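Local coordinates for protein dTDP-4-amino-4,6-dideoxyglucose formyltransferase (Shewanella sp. FDAARGOS_354, PDB 6V2T) that probably transfers a formyl group from a folate cofactor to the 4-amino group of dTDP-4-amino-4,6-dideoxyglucose, a sugar used in O-antigen synthesis, at residues B[246-249]-B[255-258]; B[127-132]-B[213-218]; B[41-46]-B[53-58]; B[33-38]-B[97-102]. All coordinates share one frame; numbering follows the deposited sequence.

Three of the four contacts meet the dTDP-sugar. Interaction 1 reaches its thymine from the C-terminal hairpin, interaction 2 lines its deoxyribose and amino sugar, and interaction 4 holds its diphosphate and sugar; interactions 2 and 4 also border the folate. Interactions 1 and 2 touch directly, N246 OD1 lying 3.5 Å from F215 CZ. Interactions 2 and 4 come within about 6 Å at their nearest atoms, with the two ligands between them. Interaction 3 sits on the far side of the chain, its centre about 42 Å from that of interaction 1, but shares helix 33-45 with interaction 4, and Y57 CD2 packs 4.2 Å from V36 CG1.

Interaction 1 of 4, residues B[246-249]-B[255-258]; sequences NAYY and SKVY. With 0FX (dTDP-4-amino-4,6-dideoxyglucose), chain G.
Two backbone hydrogen bonds tie Y249 to V257: V257 N donates to Y249 O at 2.9 Å, and Y249 N returns a bond to V257 O at 3.1 Å. Next to this antiparallel hydrogen-bonded pair, Y248 and Y258 form a non-hydrogen-bonded one. K256 runs its extended chain over one face of the Y248 ring, CD packing on the ring carbons and NZ making a cation-pi contact 4.4 Å from the ring centroid. Y248 CB in turn sits over a face of the Y258 ring, 3.9 Å from its centroid. On the other face of the sheet the Y249 ring folds back over V257 (chi1 62°), bringing CZ within 3.4 Å of V257 CB. N246 pairs with the thymine of the bound dTDP-4-amino-4,6-dideoxyglucose through both ends of its amide: N246 OD1 accepts from ligand N31 at 2.9 Å, and N246 ND2 donates to ligand O21. This beta hairpin continues the sheet into the second subunit through strand 256-266, next to a residue of the nucleotide pocket.

Interaction 2 of 4, residues B[127-132]-B[213-218]; sequences GWFPQV and SDFKAL. With 0FX (dTDP-4-amino-4,6-dideoxyglucose), chain G; FOL (folic acid), chain H.
F129 occupies the N-cap position of helix 130-137, with both phi and psi positive (46° and 61°), and its side chain points toward helix 212-219. There it meets F215 in a T-shaped stack: the CD2–CE2 edge of F129 points at the face of F215, with the planes at 89° and the centroids 4.8 Å apart. F129 CD2 lies over the centre of that ring, and the closest approach is 3.6 Å to F215 CD1. F215 has CG anti to its backbone N, which carries the ring off the helix toward F129. V132 CG1 meets the edge of F215 at CE1, 4.1 Å away, and then the more distant L218 CD1. The F129 ring is itself layered between W128 CE3 on one face and the deoxyribose of the dTDP-sugar on the other, where F129 CD1 comes to 3.3 Å from C3. Beside it Q131 NE2 gives a nearly straight hydrogen bond to O3, 3.0 Å long. W128 turns one face to the amino nitrogen N4A of the sugar, while its NE1 comes 3.2 Å from N of the folate. Between the two segments the contact is thus wholly apolar, while Q131 adds a polar bond to the deoxyribose hydroxyl.

Interaction 3 of 4, residues B[41-46]-B[53-58]; sequences NLVAVN and VTFDYR
V43, on helix 33-45, packs onto F55 and Y57 of strand 53-60 within the beta-alpha-beta unit with strand 24-30, part of the Rossmann-like sheet of the formyltransferase domain. From V43 CB, which comes 4.2 Å from Y57 OH, the side chain divides into two methyls. V43 CG1, anti to the backbone N (chi1 161°), reaches the rim of the F55 ring, 3.6 Å from F55 CD2. V43 CG2 lies over the face of the same ring, 3.8 Å from its centroid and 16° off the normal, a CH-pi contact. Both methyls thus lie on one side of the ring plane, CG2 over the ring and CG1 beyond its CD2–CE2 side. Y57, two residues along, brings its hydroxyl end to the valine. L190 of helix 171-194 also packs on V43, and F50 meets F55 edge-to-face. Beyond V43 the helix ends with N46 folded back on L42 O, which takes N46 N and N46 ND2 from opposite faces of its carbonyl plane. At the valine tip, Y57 OH lies 3.7 Å from V43 CG2.

Interaction 4 of 4, residues B[33-38]-B[97-102]; sequences KPLVSF and SAHCKQ. With 0FX (dTDP-4-amino-4,6-dideoxyglucose), chain G; FOL (folic acid), chain H.
The H99 imidazole meets L35 CD1 over one face and a phosphate oxygen of the dTDP-sugar at its edge. The methyl lies 3.3 Å from H99 CD2, and the two side chains cross at about a right angle. In the ring plane, H99 ND1 donates to O3P at 2.8 Å, while NE2 is hydrogen-bonded to E182 of helix 171-194, so polar partners on two sides fix the ring's rotation. With CG beside the backbone N (chi1 -66°), the imidazole leaves the end of strand 94-98 toward both helix and diphosphate. L35 CD1 also packs on A98 CB at 3.8 Å, joining helix 33-45 to that strand. Beyond H99 the chain runs alongside both ligands. K101 bends at its last torsion (chi4 -66°) to bring NZ to 2.8 Å from the sugar hydroxyl oxygen O2G. C100 O accepts a nearly straight bond from folate N10, 3.2 Å long, and Q102 O comes 3.0 Å from folate N8. One short segment thus touches both the dTDP-sugar and the folate, consistent with a formyl donor and acceptor meeting here, while L35 gives the histidine an apolar backing and E182 a polar one.

Interaction 1 of 4, residues B[246-249]-B[255-258]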
# COMPACT_ATOMS: atom_id res chain seq x y z
N ASN B 246 3.41 4.15 -10.46
CA ASN B 246 3.42 5.62 -10.64
C ASN B 246 4.72 6.19 -10.09
O ASN B 246 5.68 6.37 -10.88
CB ASN B 246 2.14 6.26 -10.09
CG ASN B 246 0.88 5.88 -10.84
OD1 ASN B 246 0.90 5.61 -12.05
ND2 ASN B 246 -0.24 5.86 -10.14
N ALA B 247 4.76 6.55 -8.81
CA ALA B 247 5.92 7.20 -8.18
C ALA B 247 7.08 6.21 -8.20
O ALA B 247 6.86 5.03 -7.89
CB ALA B 247 5.57 7.64 -6.78
N TYR B 248 8.27 6.68 -8.55
CA TYR B 248 9.53 5.91 -8.50
C TYR B 248 10.68 6.87 -8.23
O TYR B 248 10.53 8.06 -8.52
CB TYR B 248 9.77 5.15 -9.80
CG TYR B 248 10.03 6.05 -10.96
CD1 TYR B 248 8.97 6.59 -11.69
CD2 TYR B 248 11.31 6.44 -11.30
CE1 TYR B 248 9.19 7.45 -12.75
CE2 TYR B 248 11.55 7.31 -12.35
CZ TYR B 248 10.48 7.80 -13.09
OH TYR B 248 10.69 8.68 -14.10
N TYR B 249 11.80 6.36 -7.71
CA TYR B 249 13.13 7.01 -7.83
C TYR B 249 14.05 6.11 -8.67
O TYR B 249 13.91 4.86 -8.71
CB TYR B 249 13.71 7.42 -6.46
CG TYR B 249 13.96 6.30 -5.48
CD1 TYR B 249 15.17 5.59 -5.49
CD2 TYR B 249 13.00 5.93 -4.56
CE1 TYR B 249 15.40 4.57 -4.58
CE2 TYR B 249 13.22 4.91 -3.65
CZ TYR B 249 14.42 4.22 -3.68
OH TYR B 249 14.59 3.20 -2.79
N SER B 255 17.91 1.33 -12.71
CA SER B 255 16.72 0.60 -12.21
C SER B 255 15.81 1.59 -11.46
O SER B 255 16.24 2.73 -11.18
CB SER B 255 17.12 -0.60 -11.36
OG SER B 255 17.74 -0.17 -10.15
N LYS B 256 14.60 1.17 -11.13
CA LYS B 256 13.59 2.06 -10.49
C LYS B 256 13.06 1.38 -9.24
O LYS B 256 12.81 0.15 -9.28
CB LYS B 256 12.46 2.39 -11.47
CG LYS B 256 12.87 3.34 -12.59
CD LYS B 256 11.81 3.57 -13.64
CE LYS B 256 12.37 4.28 -14.85
NZ LYS B 256 11.30 4.81 -15.73
N VAL B 257 12.86 2.16 -8.18
CA VAL B 257 12.07 1.71 -7.01
C VAL B 257 10.72 2.41 -7.06
O VAL B 257 10.71 3.62 -6.89
CB VAL B 257 12.82 1.98 -5.71
CG1 VAL B 257 11.96 1.54 -4.53
CG2 VAL B 257 14.17 1.27 -5.69
N TYR B 258 9.63 1.67 -7.25
CA TYR B 258 8.26 2.24 -7.22
C TYR B 258 7.77 2.32 -5.77
O TYR B 258 7.90 1.32 -4.99
CB TYR B 258 7.30 1.48 -8.14
CG TYR B 258 7.60 1.69 -9.61
CD1 TYR B 258 7.05 2.75 -10.31
CD2 TYR B 258 8.50 0.87 -10.27
CE1 TYR B 258 7.34 2.95 -11.65
CE2 TYR B 258 8.81 1.07 -11.61
CZ TYR B 258 8.22 2.10 -12.30
OH TYR B 258 8.52 2.30 -13.61
O4P 0FX G . -10.30 8.02 -16.34
P2 0FX G . -10.04 6.98 -17.43
O3P 0FX G . -11.30 6.49 -18.07
O1G 0FX G . -9.26 7.82 -18.50
C1G 0FX G . -9.76 7.86 -19.83
C2G 0FX G . -8.54 7.66 -20.71
O2G 0FX G . -7.87 6.40 -20.50
C3G 0FX G . -7.58 8.79 -20.39
O3G 0FX G . -6.48 8.66 -21.31
C4G 0FX G . -8.27 10.16 -20.48
N4A 0FX G . -7.39 11.18 -19.91
C5G 0FX G . -9.60 10.27 -19.74
C6G 0FX G . -10.32 11.59 -20.09
O5G 0FX G . -10.40 9.13 -20.09
OPP 0FX G . -9.32 5.48 -17.12
P 0FX G . -7.77 5.58 -16.89
O1P 0FX G . -6.92 6.09 -17.95
O2P 0FX G . -7.29 4.17 -16.65
O5 0FX G . -7.39 6.25 -15.51
C5 0FX G . -8.16 6.05 -14.36
C4 0FX G . -7.28 6.40 -13.16
O4 0FX G . -6.22 5.46 -12.98
C3 0FX G . -6.53 7.74 -13.29
O3 0FX G . -7.36 8.86 -12.99
C2 0FX G . -5.30 7.59 -12.37
C1 0FX G . -5.08 6.06 -12.45
N11 0FX G . -3.94 5.77 -13.31
C61 0FX G . -4.10 5.38 -14.60
C51 0FX G . -2.96 5.10 -15.36
C5A 0FX G . -3.11 4.67 -16.82
C21 0FX G . -2.73 5.87 -12.76
O21 0FX G . -2.63 6.27 -11.47
N31 0FX G . -1.60 5.62 -13.47
C41 0FX G . -1.70 5.23 -14.77
O41 0FX G . -0.55 5.03 -15.48

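Interaction 2 of 4, residues B[127-132]-B[213-218]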
# COMPACT_ATOMS: atom_id res chain seq x y z
N GLY B 127 -7.59 18.28 -18.02
CA GLY B 127 -6.64 17.32 -18.62
C GLY B 127 -6.42 16.09 -17.78
O GLY B 127 -7.41 15.50 -17.38
N TRP B 128 -5.18 15.68 -17.54
CA TRP B 128 -4.87 14.31 -17.05
C TRP B 128 -5.10 14.13 -15.55
O TRP B 128 -4.63 14.94 -14.75
CB TRP B 128 -3.46 13.91 -17.46
CG TRP B 128 -3.47 13.57 -18.90
CD1 TRP B 128 -3.42 14.44 -19.96
CD2 TRP B 128 -3.70 12.27 -19.44
NE1 TRP B 128 -3.52 13.74 -21.14
CE2 TRP B 128 -3.68 12.41 -20.85
CE3 TRP B 128 -3.79 10.99 -18.88
CZ2 TRP B 128 -3.80 11.30 -21.70
CZ3 TRP B 128 -3.91 9.91 -19.72
CH2 TRP B 128 -3.93 10.07 -21.10
N PHE B 129 -5.80 13.07 -15.19
CA PHE B 129 -5.87 12.56 -13.81
C PHE B 129 -6.11 13.73 -12.84
O PHE B 129 -5.34 13.93 -11.89
CB PHE B 129 -4.62 11.76 -13.45
CG PHE B 129 -4.23 10.67 -14.43
CD1 PHE B 129 -5.16 10.07 -15.26
CD2 PHE B 129 -2.92 10.24 -14.51
CE1 PHE B 129 -4.79 9.07 -16.16
CE2 PHE B 129 -2.54 9.24 -15.40
CZ PHE B 129 -3.48 8.65 -16.21
N PRO B 130 -7.22 14.46 -12.98
CA PRO B 130 -7.47 15.66 -12.15
C PRO B 130 -7.31 15.46 -10.64
O PRO B 130 -6.74 16.31 -10.02
CB PRO B 130 -8.89 16.06 -12.55
CG PRO B 130 -8.96 15.60 -13.99
CD PRO B 130 -8.29 14.24 -13.96
N GLN B 131 -7.76 14.34 -10.09
CA GLN B 131 -7.68 14.09 -8.63
C GLN B 131 -6.22 13.94 -8.19
O GLN B 131 -5.95 14.32 -7.09
CB GLN B 131 -8.57 12.90 -8.25
CG GLN B 131 -7.91 11.56 -8.49
CD GLN B 131 -7.90 11.14 -9.94
OE1 GLN B 131 -8.57 11.71 -10.79
NE2 GLN B 131 -7.16 10.08 -10.22
N VAL B 132 -5.28 13.50 -9.04
CA VAL B 132 -3.85 13.41 -8.67
C VAL B 132 -3.35 14.83 -8.36
O VAL B 132 -2.79 15.04 -7.28
CB VAL B 132 -2.99 12.76 -9.77
CG1 VAL B 132 -1.52 12.84 -9.42
CG2 VAL B 132 -3.41 11.32 -10.03
N SER B 213 2.64 14.59 -19.70
CA SER B 213 4.07 14.80 -19.33
C SER B 213 4.17 15.48 -17.94
O SER B 213 5.17 15.26 -17.23
CB SER B 213 4.79 15.54 -20.43
OG SER B 213 4.32 16.87 -20.52
N ASP B 214 3.17 16.25 -17.52
CA ASP B 214 3.18 16.84 -16.16
C ASP B 214 3.02 15.68 -15.16
O ASP B 214 3.74 15.67 -14.17
CB ASP B 214 2.14 17.96 -16.05
CG ASP B 214 2.38 19.01 -17.12
OD1 ASP B 214 3.50 19.54 -17.18
OD2 ASP B 214 1.48 19.21 -17.94
N PHE B 215 2.13 14.71 -15.44
CA PHE B 215 1.94 13.54 -14.56
C PHE B 215 3.26 12.77 -14.46
O PHE B 215 3.73 12.54 -13.35
CB PHE B 215 0.81 12.64 -15.08
CG PHE B 215 0.65 11.38 -14.28
CD1 PHE B 215 0.15 11.42 -12.99
CD2 PHE B 215 1.08 10.16 -14.78
CE1 PHE B 215 0.05 10.27 -12.23
CE2 PHE B 215 0.94 8.99 -14.03
CZ PHE B 215 0.42 9.06 -12.75
N LYS B 216 3.85 12.42 -15.60
CA LYS B 216 5.13 11.68 -15.67
C LYS B 216 6.23 12.40 -14.88
O LYS B 216 6.93 11.71 -14.12
CB LYS B 216 5.52 11.45 -17.14
CG LYS B 216 4.60 10.47 -17.84
CD LYS B 216 4.96 10.14 -19.27
CE LYS B 216 4.24 8.89 -19.75
NZ LYS B 216 4.20 8.81 -21.22
N ALA B 217 6.31 13.73 -14.94
CA ALA B 217 7.29 14.52 -14.16
C ALA B 217 7.05 14.35 -12.65
O ALA B 217 8.05 14.18 -11.92
CB ALA B 217 7.27 15.98 -14.55
N LEU B 218 5.80 14.40 -12.19
CA LEU B 218 5.47 14.28 -10.74
C LEU B 218 5.94 12.92 -10.24
O LEU B 218 6.27 12.79 -9.05
CB LEU B 218 3.96 14.34 -10.51
CG LEU B 218 3.36 15.71 -10.26
CD1 LEU B 218 1.86 15.54 -10.04
CD2 LEU B 218 4.02 16.39 -9.08
O4P 0FX G . -10.30 8.02 -16.34
P2 0FX G . -10.04 6.98 -17.43
O3P 0FX G . -11.30 6.49 -18.07
O1G 0FX G . -9.26 7.82 -18.50
C1G 0FX G . -9.76 7.86 -19.83
C2G 0FX G . -8.54 7.66 -20.71
O2G 0FX G . -7.87 6.40 -20.50
C3G 0FX G . -7.58 8.79 -20.39
O3G 0FX G . -6.48 8.66 -21.31
C4G 0FX G . -8.27 10.16 -20.48
N4A 0FX G . -7.39 11.18 -19.91
C5G 0FX G . -9.60 10.27 -19.74
C6G 0FX G . -10.32 11.59 -20.09
O5G 0FX G . -10.40 9.13 -20.09
OPP 0FX G . -9.32 5.48 -17.12
P 0FX G . -7.77 5.58 -16.89
O1P 0FX G . -6.92 6.09 -17.95
O2P 0FX G . -7.29 4.17 -16.65
O5 0FX G . -7.39 6.25 -15.51
C5 0FX G . -8.16 6.05 -14.36
C4 0FX G . -7.28 6.40 -13.16
O4 0FX G . -6.22 5.46 -12.98
C3 0FX G . -6.53 7.74 -13.29
O3 0FX G . -7.36 8.86 -12.99
C2 0FX G . -5.30 7.59 -12.37
C1 0FX G . -5.08 6.06 -12.45
N11 0FX G . -3.94 5.77 -13.31
C61 0FX G . -4.10 5.38 -14.60
C51 0FX G . -2.96 5.10 -15.36
C5A 0FX G . -3.11 4.67 -16.82
C21 0FX G . -2.73 5.87 -12.76
O21 0FX G . -2.63 6.27 -11.47
N31 0FX G . -1.60 5.62 -13.47
C41 0FX G . -1.70 5.23 -14.77
O41 0FX G . -0.55 5.03 -15.48
N1 FOL H . -11.66 16.72 -27.57
C2 FOL H . -11.82 18.05 -27.64
NA2 FOL H . -11.61 18.67 -28.80
N3 FOL H . -12.24 18.78 -26.56
C4 FOL H . -12.44 18.18 -25.38
O4 FOL H . -12.82 18.93 -24.45
C4A FOL H . -12.28 16.80 -25.28
N5 FOL H . -12.43 16.13 -24.14
C6 FOL H . -11.91 14.78 -23.92
C7 FOL H . -12.08 14.00 -25.24
N8 FOL H . -11.69 14.76 -26.40
C8A FOL H . -11.88 16.09 -26.42
C9 FOL H . -10.51 14.77 -23.19
N10 FOL H . -9.65 13.66 -23.61
C11 FOL H . -5.51 13.76 -24.34
C12 FOL H . -6.27 12.60 -24.54
C13 FOL H . -7.64 12.59 -24.27
C14 FOL H . -8.30 13.72 -23.83
C15 FOL H . -7.55 14.88 -23.66
C16 FOL H . -6.17 14.90 -23.91
C FOL H . -4.03 13.78 -24.65
O FOL H . -3.63 12.92 -25.41
N FOL H . -3.19 14.73 -24.21

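Interaction 3 of 4, residues B[41-46]-B[53-58]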
# COMPACT_ATOMS: atom_id res chain seq x y z
N ASN B 41 -26.93 0.40 -19.41
CA ASN B 41 -27.99 0.10 -18.43
C ASN B 41 -28.89 1.33 -18.28
O ASN B 41 -30.12 1.18 -18.36
CB ASN B 41 -27.43 -0.38 -17.10
CG ASN B 41 -28.53 -0.84 -16.18
OD1 ASN B 41 -29.26 -1.77 -16.52
ND2 ASN B 41 -28.71 -0.14 -15.08
N LEU B 42 -28.32 2.52 -18.09
CA LEU B 42 -29.10 3.77 -17.84
C LEU B 42 -30.10 4.02 -18.98
O LEU B 42 -31.21 4.55 -18.71
CB LEU B 42 -28.14 4.96 -17.76
CG LEU B 42 -28.34 5.90 -16.59
CD1 LEU B 42 -27.53 7.18 -16.82
CD2 LEU B 42 -29.80 6.22 -16.34
N VAL B 43 -29.70 3.68 -20.21
CA VAL B 43 -30.52 3.88 -21.43
C VAL B 43 -31.74 2.95 -21.34
O VAL B 43 -32.88 3.47 -21.41
CB VAL B 43 -29.67 3.68 -22.70
CG1 VAL B 43 -30.50 3.41 -23.94
CG2 VAL B 43 -28.75 4.89 -22.93
N ALA B 44 -31.52 1.65 -21.10
CA ALA B 44 -32.59 0.66 -20.79
C ALA B 44 -33.58 1.24 -19.77
O ALA B 44 -34.77 1.23 -20.06
CB ALA B 44 -31.99 -0.64 -20.31
N VAL B 45 -33.11 1.74 -18.62
CA VAL B 45 -33.97 2.18 -17.47
C VAL B 45 -34.80 3.43 -17.85
O VAL B 45 -35.88 3.65 -17.23
CB VAL B 45 -33.13 2.43 -16.20
CG1 VAL B 45 -33.86 3.28 -15.16
CG2 VAL B 45 -32.66 1.13 -15.57
N ASN B 46 -34.28 4.27 -18.76
CA ASN B 46 -34.95 5.49 -19.27
C ASN B 46 -35.59 5.19 -20.64
O ASN B 46 -35.83 6.16 -21.39
CB ASN B 46 -33.98 6.68 -19.43
CG ASN B 46 -33.67 7.45 -18.16
OD1 ASN B 46 -34.31 8.45 -17.87
ND2 ASN B 46 -32.66 7.02 -17.42
N VAL B 53 -34.76 7.69 -29.83
CA VAL B 53 -33.27 7.88 -29.79
C VAL B 53 -32.59 6.52 -29.86
O VAL B 53 -32.91 5.69 -29.00
CB VAL B 53 -32.84 8.63 -28.53
CG1 VAL B 53 -31.35 8.97 -28.57
CG2 VAL B 53 -33.67 9.88 -28.27
N THR B 54 -31.69 6.28 -30.82
CA THR B 54 -30.79 5.08 -30.75
C THR B 54 -29.34 5.49 -30.46
O THR B 54 -28.78 6.41 -31.15
CB THR B 54 -30.94 4.16 -31.96
OG1 THR B 54 -30.36 4.76 -33.11
CG2 THR B 54 -32.39 3.83 -32.24
N PHE B 55 -28.76 4.79 -29.49
CA PHE B 55 -27.37 4.92 -28.99
C PHE B 55 -26.47 3.86 -29.63
O PHE B 55 -26.78 2.66 -29.52
CB PHE B 55 -27.37 4.77 -27.49
CG PHE B 55 -28.13 5.86 -26.78
CD1 PHE B 55 -27.50 7.04 -26.45
CD2 PHE B 55 -29.46 5.70 -26.46
CE1 PHE B 55 -28.19 8.03 -25.78
CE2 PHE B 55 -30.16 6.70 -25.81
CZ PHE B 55 -29.52 7.86 -25.47
N ASP B 56 -25.42 4.31 -30.31
CA ASP B 56 -24.30 3.49 -30.82
C ASP B 56 -23.08 3.72 -29.92
O ASP B 56 -22.95 4.84 -29.42
CB ASP B 56 -23.95 3.84 -32.25
CG ASP B 56 -25.03 3.44 -33.22
OD1 ASP B 56 -25.92 2.72 -32.80
OD2 ASP B 56 -24.97 3.86 -34.37
N TYR B 57 -22.28 2.70 -29.68
CA TYR B 57 -21.12 2.77 -28.76
C TYR B 57 -19.86 2.41 -29.54
O TYR B 57 -19.88 1.43 -30.30
CB TYR B 57 -21.34 1.86 -27.55
CG TYR B 57 -22.58 2.17 -26.76
CD1 TYR B 57 -23.83 1.76 -27.19
CD2 TYR B 57 -22.50 2.92 -25.59
CE1 TYR B 57 -24.97 2.05 -26.46
CE2 TYR B 57 -23.64 3.20 -24.84
CZ TYR B 57 -24.88 2.77 -25.28
OH TYR B 57 -25.98 3.07 -24.54
N ARG B 58 -18.78 3.17 -29.35
CA ARG B 58 -17.47 2.91 -29.99
C ARG B 58 -16.36 3.26 -28.99
O ARG B 58 -16.59 4.13 -28.09
CB ARG B 58 -17.35 3.73 -31.28
CG ARG B 58 -18.47 3.50 -32.29
CD ARG B 58 -18.38 2.17 -33.02
NE ARG B 58 -19.35 2.07 -34.09
CZ ARG B 58 -20.58 1.59 -33.96
NH1 ARG B 58 -21.40 1.55 -34.99
NH2 ARG B 58 -20.98 1.14 -32.79

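Interaction 4 of 4, residues B[33-38]-B[97-102]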
# COMPACT_ATOMS: atom_id res chain seq x y z
N LYS B 33 -14.82 1.03 -19.40
CA LYS B 33 -15.85 -0.04 -19.35
C LYS B 33 -16.87 0.31 -18.27
O LYS B 33 -18.06 0.21 -18.53
CB LYS B 33 -15.21 -1.42 -19.13
CG LYS B 33 -16.14 -2.59 -19.43
CD LYS B 33 -15.96 -3.78 -18.51
CE LYS B 33 -17.28 -4.43 -18.15
NZ LYS B 33 -17.14 -5.25 -16.92
N PRO B 34 -16.47 0.72 -17.04
CA PRO B 34 -17.46 1.08 -16.02
C PRO B 34 -18.52 2.09 -16.51
O PRO B 34 -19.68 1.80 -16.35
CB PRO B 34 -16.59 1.64 -14.88
CG PRO B 34 -15.28 0.90 -15.03
CD PRO B 34 -15.09 0.79 -16.53
N LEU B 35 -18.12 3.20 -17.14
CA LEU B 35 -19.04 4.21 -17.74
C LEU B 35 -19.93 3.60 -18.84
O LEU B 35 -21.13 3.80 -18.77
CB LEU B 35 -18.24 5.39 -18.33
CG LEU B 35 -18.02 6.58 -17.40
CD1 LEU B 35 -17.57 7.80 -18.20
CD2 LEU B 35 -19.28 6.91 -16.59
N VAL B 36 -19.35 2.99 -19.87
CA VAL B 36 -20.10 2.41 -21.01
C VAL B 36 -21.18 1.48 -20.45
O VAL B 36 -22.38 1.69 -20.74
CB VAL B 36 -19.18 1.64 -21.97
CG1 VAL B 36 -19.98 0.84 -22.99
CG2 VAL B 36 -18.21 2.56 -22.69
N SER B 37 -20.75 0.47 -19.70
CA SER B 37 -21.66 -0.53 -19.10
C SER B 37 -22.76 0.20 -18.31
O SER B 37 -23.94 -0.11 -18.52
CB SER B 37 -20.88 -1.51 -18.26
OG SER B 37 -21.77 -2.34 -17.54
N PHE B 38 -22.41 1.19 -17.49
CA PHE B 38 -23.38 1.99 -16.71
C PHE B 38 -24.33 2.76 -17.64
O PHE B 38 -25.53 2.79 -17.36
CB PHE B 38 -22.66 2.95 -15.77
CG PHE B 38 -23.61 3.83 -15.01
CD1 PHE B 38 -23.86 5.12 -15.43
CD2 PHE B 38 -24.28 3.33 -13.90
CE1 PHE B 38 -24.74 5.92 -14.72
CE2 PHE B 38 -25.17 4.13 -13.21
CZ PHE B 38 -25.39 5.43 -13.62
N SER B 97 -18.58 12.09 -25.55
CA SER B 97 -17.27 11.57 -25.11
C SER B 97 -17.41 11.15 -23.66
O SER B 97 -17.66 12.02 -22.81
CB SER B 97 -16.19 12.60 -25.27
OG SER B 97 -15.11 12.22 -24.46
N ALA B 98 -17.25 9.87 -23.38
CA ALA B 98 -17.29 9.31 -22.02
C ALA B 98 -15.91 8.74 -21.71
O ALA B 98 -15.67 7.53 -21.96
CB ALA B 98 -18.40 8.28 -21.92
N HIS B 99 -15.01 9.59 -21.21
CA HIS B 99 -13.60 9.20 -20.96
C HIS B 99 -13.02 8.69 -22.28
O HIS B 99 -12.56 7.56 -22.34
CB HIS B 99 -13.52 8.18 -19.83
CG HIS B 99 -13.93 8.69 -18.49
ND1 HIS B 99 -13.35 8.23 -17.33
CD2 HIS B 99 -14.85 9.61 -18.12
CE1 HIS B 99 -13.91 8.84 -16.29
NE2 HIS B 99 -14.84 9.70 -16.76
N CYS B 100 -13.11 9.50 -23.33
CA CYS B 100 -12.56 9.23 -24.68
C CYS B 100 -11.07 9.58 -24.69
O CYS B 100 -10.76 10.74 -24.37
CB CYS B 100 -13.28 10.07 -25.72
SG CYS B 100 -12.70 9.75 -27.39
N LYS B 101 -10.21 8.62 -25.06
CA LYS B 101 -8.73 8.79 -25.13
C LYS B 101 -8.32 9.70 -26.30
O LYS B 101 -7.15 10.11 -26.32
CB LYS B 101 -8.01 7.43 -25.27
CG LYS B 101 -8.05 6.53 -24.05
CD LYS B 101 -7.63 5.09 -24.33
CE LYS B 101 -7.52 4.24 -23.08
NZ LYS B 101 -6.42 4.71 -22.21
N GLN B 102 -9.20 10.03 -27.26
CA GLN B 102 -8.80 10.84 -28.45
C GLN B 102 -9.27 12.28 -28.34
O GLN B 102 -10.42 12.51 -27.96
CB GLN B 102 -9.38 10.29 -29.75
CG GLN B 102 -8.88 8.90 -30.12
CD GLN B 102 -9.45 8.49 -31.46
OE1 GLN B 102 -10.62 8.13 -31.59
NE2 GLN B 102 -8.62 8.59 -32.49
O4P 0FX G . -10.30 8.02 -16.34
P2 0FX G . -10.04 6.98 -17.43
O3P 0FX G . -11.30 6.49 -18.07
O1G 0FX G . -9.26 7.82 -18.50
C1G 0FX G . -9.76 7.86 -19.83
C2G 0FX G . -8.54 7.66 -20.71
O2G 0FX G . -7.87 6.40 -20.50
C3G 0FX G . -7.58 8.79 -20.39
O3G 0FX G . -6.48 8.66 -21.31
C4G 0FX G . -8.27 10.16 -20.48
N4A 0FX G . -7.39 11.18 -19.91
C5G 0FX G . -9.60 10.27 -19.74
C6G 0FX G . -10.32 11.59 -20.09
O5G 0FX G . -10.40 9.13 -20.09
OPP 0FX G . -9.32 5.48 -17.12
P 0FX G . -7.77 5.58 -16.89
O1P 0FX G . -6.92 6.09 -17.95
O2P 0FX G . -7.29 4.17 -16.65
O5 0FX G . -7.39 6.25 -15.51
C5 0FX G . -8.16 6.05 -14.36
C4 0FX G . -7.28 6.40 -13.16
O4 0FX G . -6.22 5.46 -12.98
C3 0FX G . -6.53 7.74 -13.29
O3 0FX G . -7.36 8.86 -12.99
C2 0FX G . -5.30 7.59 -12.37
C1 0FX G . -5.08 6.06 -12.45
N11 0FX G . -3.94 5.77 -13.31
C61 0FX G . -4.10 5.38 -14.60
C51 0FX G . -2.96 5.10 -15.36
C5A 0FX G . -3.11 4.67 -16.82
C21 0FX G . -2.73 5.87 -12.76
O21 0FX G . -2.63 6.27 -11.47
N31 0FX G . -1.60 5.62 -13.47
C41 0FX G . -1.70 5.23 -14.77
O41 0FX G . -0.55 5.03 -15.48
N1 FOL H . -11.66 16.72 -27.57
C2 FOL H . -11.82 18.05 -27.64
NA2 FOL H . -11.61 18.67 -28.80
N3 FOL H . -12.24 18.78 -26.56
C4 FOL H . -12.44 18.18 -25.38
O4 FOL H . -12.82 18.93 -24.45
C4A FOL H . -12.28 16.80 -25.28
N5 FOL H . -12.43 16.13 -24.14
C6 FOL H . -11.91 14.78 -23.92
C7 FOL H . -12.08 14.00 -25.24
N8 FOL H . -11.69 14.76 -26.40
C8A FOL H . -11.88 16.09 -26.42
C9 FOL H . -10.51 14.77 -23.19
N10 FOL H . -9.65 13.66 -23.61
C11 FOL H . -5.51 13.76 -24.34
C12 FOL H . -6.27 12.60 -24.54
C13 FOL H . -7.64 12.59 -24.27
C14 FOL H . -8.30 13.72 -23.83
C15 FOL H . -7.55 14.88 -23.66
C16 FOL H . -6.17 14.90 -23.91
C FOL H . -4.03 13.78 -24.65
O FOL H . -3.63 12.92 -25.41
N FOL H . -3.19 14.73 -24.21